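PDB 4XTK: CRISPR-associated endonuclease Cas1 from Thermotoga maritima, which probably cuts double-stranded DNA as a metal-dependent endonuclease of the CRISPR adaptive immune system, working as a homodimer that can join Cas2. Local coordinates for residues P67-N72 with T80-E85; L199-V204 with D233-F238. One frame throughout, in Å; residues are numbered along the deposited sequence.

Overall arrangement
From the N terminus the chain first builds the strand-rich part of Cas1, and contact 1 closes there: strands 68-71 and 77-83 form a hairpin, with seven residues between its two segments, at the edge, within this chain, of a four-stranded mixed sheet. The chain then turns helical. Contact 2 closes a longer loop, 28 residues, by laying helix 188-208 against helix 230-252. The two closures follow in series, neither nested nor crossed. The centres of contact 1 and contact 2 are about 25 Å apart, and the two do not touch. Contact 1 lies where the second subunit extends the sheet; contact 2 lies near the chain's centre and includes E236, a probable manganese ligand.

Contact 1. Residues P67-N72 with T80-E85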
ATOM      1  N   PRO E  67      -7.713   6.290   8.930  1.00 45.21           N
ATOM      2  CA  PRO E  67      -7.014   6.609   7.688  1.00 43.46           C
ATOM      3  C   PRO E  67      -7.992   7.087   6.633  1.00 40.74           C
ATOM      4  O   PRO E  67      -9.190   6.792   6.703  1.00 41.06           O
ATOM      5  CB  PRO E  67      -6.365   5.280   7.292  1.00 40.91           C
ATOM      6  CG  PRO E  67      -7.079   4.225   8.077  1.00 40.55           C
ATOM      7  CD  PRO E  67      -8.076   4.871   8.994  1.00 39.32           C
ATOM      8  N   ILE E  68      -7.485   7.841   5.669  1.00 44.97           N
ATOM      9  CA  ILE E  68      -8.322   8.336   4.591  1.00 45.90           C
ATOM     10  C   ILE E  68      -7.683   7.956   3.260  1.00 47.30           C
ATOM     11  O   ILE E  68      -6.513   8.260   3.003  1.00 52.99           O
ATOM     12  CB  ILE E  68      -8.550   9.867   4.709  1.00 44.42           C
ATOM     13  CG1 ILE E  68      -9.336  10.407   3.520  1.00 45.51           C
ATOM     14  CG2 ILE E  68      -7.238  10.626   4.859  1.00 47.39           C
ATOM     15  CD1 ILE E  68      -9.778  11.833   3.733  1.00 45.44           C
ATOM     16  N   HIS E  69      -8.454   7.243   2.441  1.00 48.52           N
ATOM     17  CA  HIS E  69      -7.996   6.778   1.133  1.00 50.48           C
ATOM     18  C   HIS E  69      -8.445   7.729   0.026  1.00 49.83           C
ATOM     19  O   HIS E  69      -9.574   8.218   0.036  1.00 52.62           O
ATOM     20  CB  HIS E  69      -8.522   5.373   0.837  1.00 48.42           C
ATOM     21  CG  HIS E  69      -8.260   4.380   1.925  1.00 51.79           C
ATOM     22  ND1 HIS E  69      -7.004   3.878   2.187  1.00 54.09           N
ATOM     23  CD2 HIS E  69      -9.097   3.778   2.802  1.00 51.38           C
ATOM     24  CE1 HIS E  69      -7.075   3.020   3.190  1.00 50.25           C
ATOM     25  NE2 HIS E  69      -8.334   2.939   3.580  1.00 45.39           N
ATOM     26  N   PHE E  70      -7.562   7.973  -0.937  1.00 41.29           N
ATOM     27  CA  PHE E  70      -7.862   8.900  -2.020  1.00 37.36           C
ATOM     28  C   PHE E  70      -7.958   8.190  -3.373  1.00 39.97           C
ATOM     29  O   PHE E  70      -7.130   7.339  -3.704  1.00 38.39           O
ATOM     30  CB  PHE E  70      -6.802  10.009  -2.072  1.00 31.38           C
ATOM     31  CG  PHE E  70      -6.798  10.898  -0.860  1.00 40.90           C
ATOM     32  CD1 PHE E  70      -7.636  11.999  -0.793  1.00 41.76           C
ATOM     33  CD2 PHE E  70      -5.965  10.630   0.215  1.00 44.01           C
ATOM     34  CE1 PHE E  70      -7.636  12.817   0.320  1.00 46.88           C
ATOM     35  CE2 PHE E  70      -5.963  11.446   1.331  1.00 45.04           C
ATOM     36  CZ  PHE E  70      -6.798  12.537   1.385  1.00 50.18           C
ATOM     37  N   PHE E  71      -8.979   8.551  -4.147  1.00 49.30           N
ATOM     38  CA  PHE E  71      -9.184   8.002  -5.487  1.00 48.88           C
ATOM     39  C   PHE E  71      -9.414   9.126  -6.501  1.00 51.62           C
ATOM     40  O   PHE E  71      -9.956  10.175  -6.162  1.00 58.14           O
ATOM     41  CB  PHE E  71     -10.369   7.032  -5.498  1.00 49.56           C
ATOM     42  CG  PHE E  71     -10.225   5.889  -4.535  1.00 49.37           C
ATOM     43  CD1 PHE E  71     -10.584   6.038  -3.204  1.00 43.14           C
ATOM     44  CD2 PHE E  71      -9.739   4.663  -4.960  1.00 43.80           C
ATOM     45  CE1 PHE E  71     -10.449   4.991  -2.315  1.00 37.96           C
ATOM     46  CE2 PHE E  71      -9.603   3.612  -4.078  1.00 35.87           C
ATOM     47  CZ  PHE E  71      -9.961   3.774  -2.754  1.00 39.69           C
ATOM     48  N   ASN E  72      -8.998   8.910  -7.741  1.00 48.38           N
ATOM     49  CA  ASN E  72      -9.132   9.939  -8.761  1.00 45.25           C
ATOM     50  C   ASN E  72     -10.493   9.895  -9.461  1.00 54.26           C
ATOM     51  O   ASN E  72     -11.409   9.199  -9.015  1.00 51.54           O
ATOM     52  CB  ASN E  72      -7.997   9.833  -9.789  1.00 46.55           C
ATOM     53  CG  ASN E  72      -8.059   8.561 -10.636  1.00 55.23           C
ATOM     54  OD1 ASN E  72      -9.089   7.888 -10.724  1.00 55.46           O
ATOM     55  ND2 ASN E  72      -6.944   8.245 -11.286  1.00 49.06           N
ATOM     56  N   THR E  80      -3.017   6.768   0.219  1.00 48.09           N
ATOM     57  CA  THR E  80      -3.711   6.801   1.502  1.00 48.51           C
ATOM     58  C   THR E  80      -2.954   7.644   2.514  1.00 48.89           C
ATOM     59  O   THR E  80      -1.723   7.617   2.553  1.00 49.48           O
ATOM     60  CB  THR E  80      -3.895   5.371   2.075  1.00 44.11           C
ATOM     61  OG1 THR E  80      -4.772   4.615   1.229  1.00 37.90           O
ATOM     62  CG2 THR E  80      -4.461   5.400   3.494  1.00 52.15           C
ATOM     63  N   PHE E  81      -3.686   8.395   3.332  1.00 49.32           N
ATOM     64  CA  PHE E  81      -3.082   9.013   4.503  1.00 48.28           C
ATOM     65  C   PHE E  81      -3.225   8.055   5.680  1.00 45.16           C
ATOM     66  O   PHE E  81      -4.329   7.809   6.170  1.00 44.82           O
ATOM     67  CB  PHE E  81      -3.735  10.358   4.829  1.00 44.15           C
ATOM     68  CG  PHE E  81      -3.362  10.896   6.181  1.00 44.60           C
ATOM     69  CD1 PHE E  81      -2.161  11.560   6.370  1.00 45.04           C
ATOM     70  CD2 PHE E  81      -4.205  10.717   7.271  1.00 48.78           C
ATOM     71  CE1 PHE E  81      -1.810  12.043   7.620  1.00 50.85           C
ATOM     72  CE2 PHE E  81      -3.860  11.192   8.520  1.00 48.12           C
ATOM     73  CZ  PHE E  81      -2.663  11.858   8.696  1.00 50.22           C
ATOM     74  N   TYR E  82      -2.104   7.505   6.123  1.00 44.56           N
ATOM     75  CA  TYR E  82      -2.109   6.607   7.269  1.00 44.62           C
ATOM     76  C   TYR E  82      -1.685   7.364   8.516  1.00 43.86           C
ATOM     77  O   TYR E  82      -0.600   7.944   8.549  1.00 40.72           O
ATOM     78  CB  TYR E  82      -1.173   5.414   7.048  1.00 43.78           C
ATOM     79  CG  TYR E  82      -1.636   4.400   6.024  1.00 57.49           C
ATOM     80  CD1 TYR E  82      -2.555   3.409   6.358  1.00 60.36           C
ATOM     81  CD2 TYR E  82      -1.130   4.414   4.729  1.00 59.98           C
ATOM     82  CE1 TYR E  82      -2.968   2.472   5.422  1.00 60.97           C
ATOM     83  CE2 TYR E  82      -1.530   3.477   3.793  1.00 60.34           C
ATOM     84  CZ  TYR E  82      -2.452   2.513   4.140  1.00 64.61           C
ATOM     85  OH  TYR E  82      -2.848   1.589   3.197  1.00 69.45           O
ATOM     86  N   PRO E  83      -2.542   7.366   9.546  1.00 48.31           N
ATOM     87  CA  PRO E  83      -2.135   7.952  10.827  1.00 48.82           C
ATOM     88  C   PRO E  83      -1.007   7.125  11.419  1.00 49.27           C
ATOM     89  O   PRO E  83      -0.824   5.978  11.001  1.00 49.70           O
ATOM     90  CB  PRO E  83      -3.401   7.862  11.687  1.00 51.59           C
ATOM     91  CG  PRO E  83      -4.521   7.609  10.721  1.00 56.25           C
ATOM     92  CD  PRO E  83      -3.912   6.836   9.591  1.00 46.99           C
ATOM     93  N   ARG E  84      -0.265   7.700  12.357  1.00 50.49           N
ATOM     94  CA  ARG E  84       0.789   6.986  13.061  1.00 51.84           C
ATOM     95  C   ARG E  84       0.274   5.624  13.512  1.00 52.72           C
ATOM     96  O   ARG E  84       0.817   4.596  13.119  1.00 54.90           O
ATOM     97  CB  ARG E  84       1.297   7.812  14.243  1.00 54.68           C
ATOM     98  CG  ARG E  84       2.402   7.158  15.040  1.00 58.42           C
ATOM     99  CD  ARG E  84       2.879   8.109  16.116  1.00 67.87           C
ATOM    100  NE  ARG E  84       3.583   7.444  17.205  1.00 81.20           N
ATOM    101  CZ  ARG E  84       2.981   6.753  18.167  1.00 89.14           C
ATOM    102  NH1 ARG E  84       1.660   6.628  18.164  1.00 88.35           N
ATOM    103  NH2 ARG E  84       3.698   6.180  19.128  1.00 94.52           N
ATOM    104  N   GLU E  85      -0.758   5.608  14.346  1.00 62.36           N
ATOM    105  CA  GLU E  85      -1.503   4.376  14.559  1.00 64.29           C
ATOM    106  C   GLU E  85      -2.946   4.557  14.090  1.00 59.83           C
ATOM    107  O   GLU E  85      -3.530   5.625  14.234  1.00 59.27           O
ATOM    108  CB  GLU E  85      -1.462   3.928  16.029  1.00 72.69           C
ATOM    109  CG  GLU E  85      -2.481   2.823  16.341  1.00 90.84           C
ATOM    110  CD  GLU E  85      -2.135   1.979  17.557  1.00110.66           C
ATOM    111  OE1 GLU E  85      -1.028   2.140  18.116  1.00126.51           O
ATOM    112  OE2 GLU E  85      -2.973   1.132  17.938  1.00107.02           O
TER
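Between I68 and F81 two backbone hydrogen bonds mark a hydrogen-bonded antiparallel pair, the short strand axes passing 4.8 Å apart at 171°. The motif is a beta hairpin of strands 68-71 and 77-83, at the edge of a mixed sheet within this chain. I68 N donates to F81 O at 3.2 Å; the return bond, F81 N to I68 O, is shorter, 2.8 Å. H69 and T80 follow as the non-hydrogen-bonded pair.

Side chains sort by sheet face. On the I68 and F81 face, the gamma-branch methyl CG2 of I68 meets F81 CB at 3.5 Å. With F81 CG anti to the backbone N (chi1 168°), the ring lies obliquely to that methyl, F81 CD2 3.9 Å from I68 CG2. The edge of the F70 ring reaches the same F81 CB, and L58 and L61 of helix 55-63 pack against this face. At the start of the first segment P83 CD touches P67 CB at 3.7 Å.

T80-P83 also pair with an antiparallel strand of the second subunit, so the sheet runs on across the dimer interface; Y82 meets F228 of that subunit edge-to-face. Within the same strand, the T80 methyl CG2 sits over the centre of the Y82 ring, 3.4 Å above its plane. On the other face H69 and T80 point the same way, side by side. T80 OG1 has two hydrogen-bond partners: Y77 OH and, in plane at the imidazole edge, H69 ND1.

Contact 2. Residues L199-V204 with D233-F238; sequences LLYTTV and DIAELF
A235 turns its methyl toward the helix of L200, Y201 and V204, and around that small side chain the two helices pack. The short axes approach to 9.2 Å and cross at 122°, steeply rather than alongside; the closest CA pair, Y201 with A235, is 6.1 Å apart.

All contacts across the segments are apolar or van der Waals; no hydrogen bond joins them. A235 CB touches the Y201 ring at its edge, in the ring plane, 3.6 Å from CD1. V204 splits its two methyls: CG1, anti to the backbone N (chi1 -179°), lies 3.8 Å from I234 CB, whereas CG2 faces A235 CB. L200 CG meets A235 CB at 4.0 Å, and its CD2 runs on past A235 O to F238, 4.1 Å from F238 CB. Further out, L304, I305 and L309 of helix 301-316 pack against F238 and I234, and Y282 of helix 272-287 against L200.

Polar links between the helices lie just outside the segments: Y201 OH with K239 NZ and Y201 O with N231 ND2, both on helix 230-252. D233 OD1 accepts from H221 ND1, which probably helps to orient that imidazole, while OD2 anchors the carboxylate to the backbone N of Y219 and L220.

E236 leaves its helix away from helix 188-208, and its OE1 forms a salt bridge with R159. E236, H221 and E155 are predicted manganese ligands; helix 230-252 thus carries one probable ligand of the Cas1 nuclease site, and Y201 of the other helix has its side chain about 6 Å from that of H221.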
ATOM      1  N   LEU E 199      -9.043  -3.416 -20.314  1.00 42.05           N
ATOM      2  CA  LEU E 199      -9.927  -2.501 -19.598  1.00 42.22           C
ATOM      3  C   LEU E 199     -10.538  -3.183 -18.379  1.00 46.06           C
ATOM      4  O   LEU E 199     -10.608  -2.595 -17.302  1.00 48.02           O
ATOM      5  CB  LEU E 199     -11.039  -1.978 -20.511  1.00 39.24           C
ATOM      6  CG  LEU E 199     -10.598  -1.024 -21.621  1.00 44.15           C
ATOM      7  CD1 LEU E 199     -11.798  -0.516 -22.415  1.00 40.31           C
ATOM      8  CD2 LEU E 199      -9.791   0.127 -21.037  1.00 36.81           C
ATOM      9  N   LEU E 200     -10.975  -4.428 -18.555  1.00 44.68           N
ATOM     10  CA  LEU E 200     -11.593  -5.188 -17.473  1.00 41.00           C
ATOM     11  C   LEU E 200     -10.588  -5.418 -16.340  1.00 35.74           C
ATOM     12  O   LEU E 200     -10.900  -5.181 -15.173  1.00 42.71           O
ATOM     13  CB  LEU E 200     -12.151  -6.522 -17.997  1.00 32.22           C
ATOM     14  CG  LEU E 200     -12.878  -7.438 -17.009  1.00 27.49           C
ATOM     15  CD1 LEU E 200     -13.890  -6.660 -16.188  1.00 36.87           C
ATOM     16  CD2 LEU E 200     -13.590  -8.553 -17.748  1.00 33.41           C
ATOM     17  N   TYR E 201      -9.385  -5.852 -16.706  1.00 28.52           N
ATOM     18  CA  TYR E 201      -8.296  -6.051 -15.757  1.00 33.08           C
ATOM     19  C   TYR E 201      -8.052  -4.811 -14.899  1.00 37.61           C
ATOM     20  O   TYR E 201      -7.851  -4.910 -13.690  1.00 41.51           O
ATOM     21  CB  TYR E 201      -7.001  -6.417 -16.491  1.00 34.63           C
ATOM     22  CG  TYR E 201      -7.064  -7.705 -17.265  1.00 32.45           C
ATOM     23  CD1 TYR E 201      -7.958  -8.713 -16.911  1.00 27.11           C
ATOM     24  CD2 TYR E 201      -6.227  -7.916 -18.356  1.00 34.08           C
ATOM     25  CE1 TYR E 201      -8.021  -9.903 -17.633  1.00 30.76           C
ATOM     26  CE2 TYR E 201      -6.274  -9.105 -19.079  1.00 26.13           C
ATOM     27  CZ  TYR E 201      -7.172 -10.092 -18.714  1.00 33.27           C
ATOM     28  OH  TYR E 201      -7.225 -11.266 -19.432  1.00 34.41           O
ATOM     29  N   THR E 202      -8.065  -3.645 -15.534  1.00 38.10           N
ATOM     30  CA  THR E 202      -7.830  -2.398 -14.825  1.00 32.58           C
ATOM     31  C   THR E 202      -9.007  -2.095 -13.913  1.00 31.27           C
ATOM     32  O   THR E 202      -8.840  -1.565 -12.815  1.00 34.20           O
ATOM     33  CB  THR E 202      -7.589  -1.232 -15.811  1.00 34.94           C
ATOM     34  OG1 THR E 202      -6.344  -1.440 -16.476  1.00 35.26           O
ATOM     35  CG2 THR E 202      -7.545   0.114 -15.095  1.00 32.85           C
ATOM     36  N   THR E 203     -10.200  -2.453 -14.371  1.00 36.15           N
ATOM     37  CA  THR E 203     -11.407  -2.178 -13.619  1.00 37.24           C
ATOM     38  C   THR E 203     -11.438  -3.001 -12.349  1.00 38.44           C
ATOM     39  O   THR E 203     -11.665  -2.464 -11.260  1.00 37.21           O
ATOM     40  CB  THR E 203     -12.662  -2.465 -14.442  1.00 38.47           C
ATOM     41  OG1 THR E 203     -12.696  -1.584 -15.571  1.00 43.27           O
ATOM     42  CG2 THR E 203     -13.908  -2.259 -13.600  1.00 31.45           C
ATOM     43  N   VAL E 204     -11.202  -4.303 -12.491  1.00 29.31           N
ATOM     44  CA  VAL E 204     -11.163  -5.190 -11.338  1.00 41.03           C
ATOM     45  C   VAL E 204     -10.089  -4.734 -10.356  1.00 38.78           C
ATOM     46  O   VAL E 204     -10.307  -4.732  -9.139  1.00 33.51           O
ATOM     47  CB  VAL E 204     -10.892  -6.645 -11.745  1.00 32.97           C
ATOM     48  CG1 VAL E 204     -10.896  -7.541 -10.511  1.00 35.48           C
ATOM     49  CG2 VAL E 204     -11.927  -7.114 -12.757  1.00 31.44           C
ATOM     50  N   ASP E 233      -7.569 -13.219 -11.993  1.00 48.45           N
ATOM     51  CA  ASP E 233      -8.453 -14.280 -11.517  1.00 50.23           C
ATOM     52  C   ASP E 233      -9.934 -13.882 -11.588  1.00 51.83           C
ATOM     53  O   ASP E 233     -10.754 -14.572 -12.202  1.00 47.73           O
ATOM     54  CB  ASP E 233      -8.095 -14.655 -10.078  1.00 53.20           C
ATOM     55  CG  ASP E 233      -6.953 -15.645  -9.994  1.00 59.30           C
ATOM     56  OD1 ASP E 233      -6.261 -15.862 -11.012  1.00 69.21           O
ATOM     57  OD2 ASP E 233      -6.744 -16.201  -8.896  1.00 57.63           O
ATOM     58  N   ILE E 234     -10.268 -12.762 -10.955  1.00 40.79           N
ATOM     59  CA  ILE E 234     -11.653 -12.319 -10.870  1.00 37.77           C
ATOM     60  C   ILE E 234     -12.218 -11.933 -12.248  1.00 36.64           C
ATOM     61  O   ILE E 234     -13.368 -12.248 -12.564  1.00 37.33           O
ATOM     62  CB  ILE E 234     -11.781 -11.135  -9.877  1.00 42.71           C
ATOM     63  CG1 ILE E 234     -11.291 -11.566  -8.495  1.00 38.82           C
ATOM     64  CG2 ILE E 234     -13.218 -10.654  -9.769  1.00 32.81           C
ATOM     65  CD1 ILE E 234     -12.091 -12.716  -7.897  1.00 30.30           C
ATOM     66  N   ALA E 235     -11.399 -11.286 -13.075  1.00 35.02           N
ATOM     67  CA  ALA E 235     -11.812 -10.893 -14.425  1.00 40.92           C
ATOM     68  C   ALA E 235     -12.303 -12.072 -15.271  1.00 37.00           C
ATOM     69  O   ALA E 235     -13.084 -11.885 -16.203  1.00 44.67           O
ATOM     70  CB  ALA E 235     -10.670 -10.190 -15.140  1.00 41.32           C
ATOM     71  N   GLU E 236     -11.850 -13.280 -14.950  1.00 33.69           N
ATOM     72  CA  GLU E 236     -12.252 -14.463 -15.707  1.00 38.96           C
ATOM     73  C   GLU E 236     -13.765 -14.672 -15.672  1.00 34.96           C
ATOM     74  O   GLU E 236     -14.346 -15.237 -16.596  1.00 38.82           O
ATOM     75  CB  GLU E 236     -11.542 -15.715 -15.181  1.00 40.96           C
ATOM     76  CG  GLU E 236     -10.017 -15.680 -15.259  1.00 51.57           C
ATOM     77  CD  GLU E 236      -9.462 -15.844 -16.673  1.00 57.48           C
ATOM     78  OE1 GLU E 236     -10.218 -15.671 -17.651  1.00 66.71           O
ATOM     79  OE2 GLU E 236      -8.252 -16.150 -16.801  1.00 51.47           O
ATOM     80  N   LEU E 237     -14.398 -14.201 -14.605  1.00 34.87           N
ATOM     81  CA  LEU E 237     -15.832 -14.372 -14.436  1.00 36.05           C
ATOM     82  C   LEU E 237     -16.627 -13.425 -15.322  1.00 39.41           C
ATOM     83  O   LEU E 237     -17.743 -13.734 -15.737  1.00 40.34           O
ATOM     84  CB  LEU E 237     -16.229 -14.146 -12.976  1.00 38.97           C
ATOM     85  CG  LEU E 237     -16.089 -15.299 -11.979  1.00 51.75           C
ATOM     86  CD1 LEU E 237     -14.633 -15.669 -11.744  1.00 46.24           C
ATOM     87  CD2 LEU E 237     -16.776 -14.941 -10.670  1.00 55.39           C
ATOM     88  N   PHE E 238     -16.079 -12.236 -15.537  1.00 37.18           N
ATOM     89  CA  PHE E 238     -16.832 -11.169 -16.180  1.00 45.76           C
ATOM     90  C   PHE E 238     -16.500 -10.920 -17.647  1.00 46.64           C
ATOM     91  O   PHE E 238     -17.075 -10.023 -18.268  1.00 42.93           O
ATOM     92  CB  PHE E 238     -16.663  -9.902 -15.353  1.00 41.13           C
ATOM     93  CG  PHE E 238     -17.101 -10.075 -13.937  1.00 43.56           C
ATOM     94  CD1 PHE E 238     -18.425  -9.893 -13.589  1.00 48.01           C
ATOM     95  CD2 PHE E 238     -16.203 -10.480 -12.961  1.00 38.33           C
ATOM     96  CE1 PHE E 238     -18.844 -10.079 -12.289  1.00 46.43           C
ATOM     97  CE2 PHE E 238     -16.611 -10.668 -11.665  1.00 31.01           C
ATOM     98  CZ  PHE E 238     -17.935 -10.469 -11.325  1.00 40.98           C
TER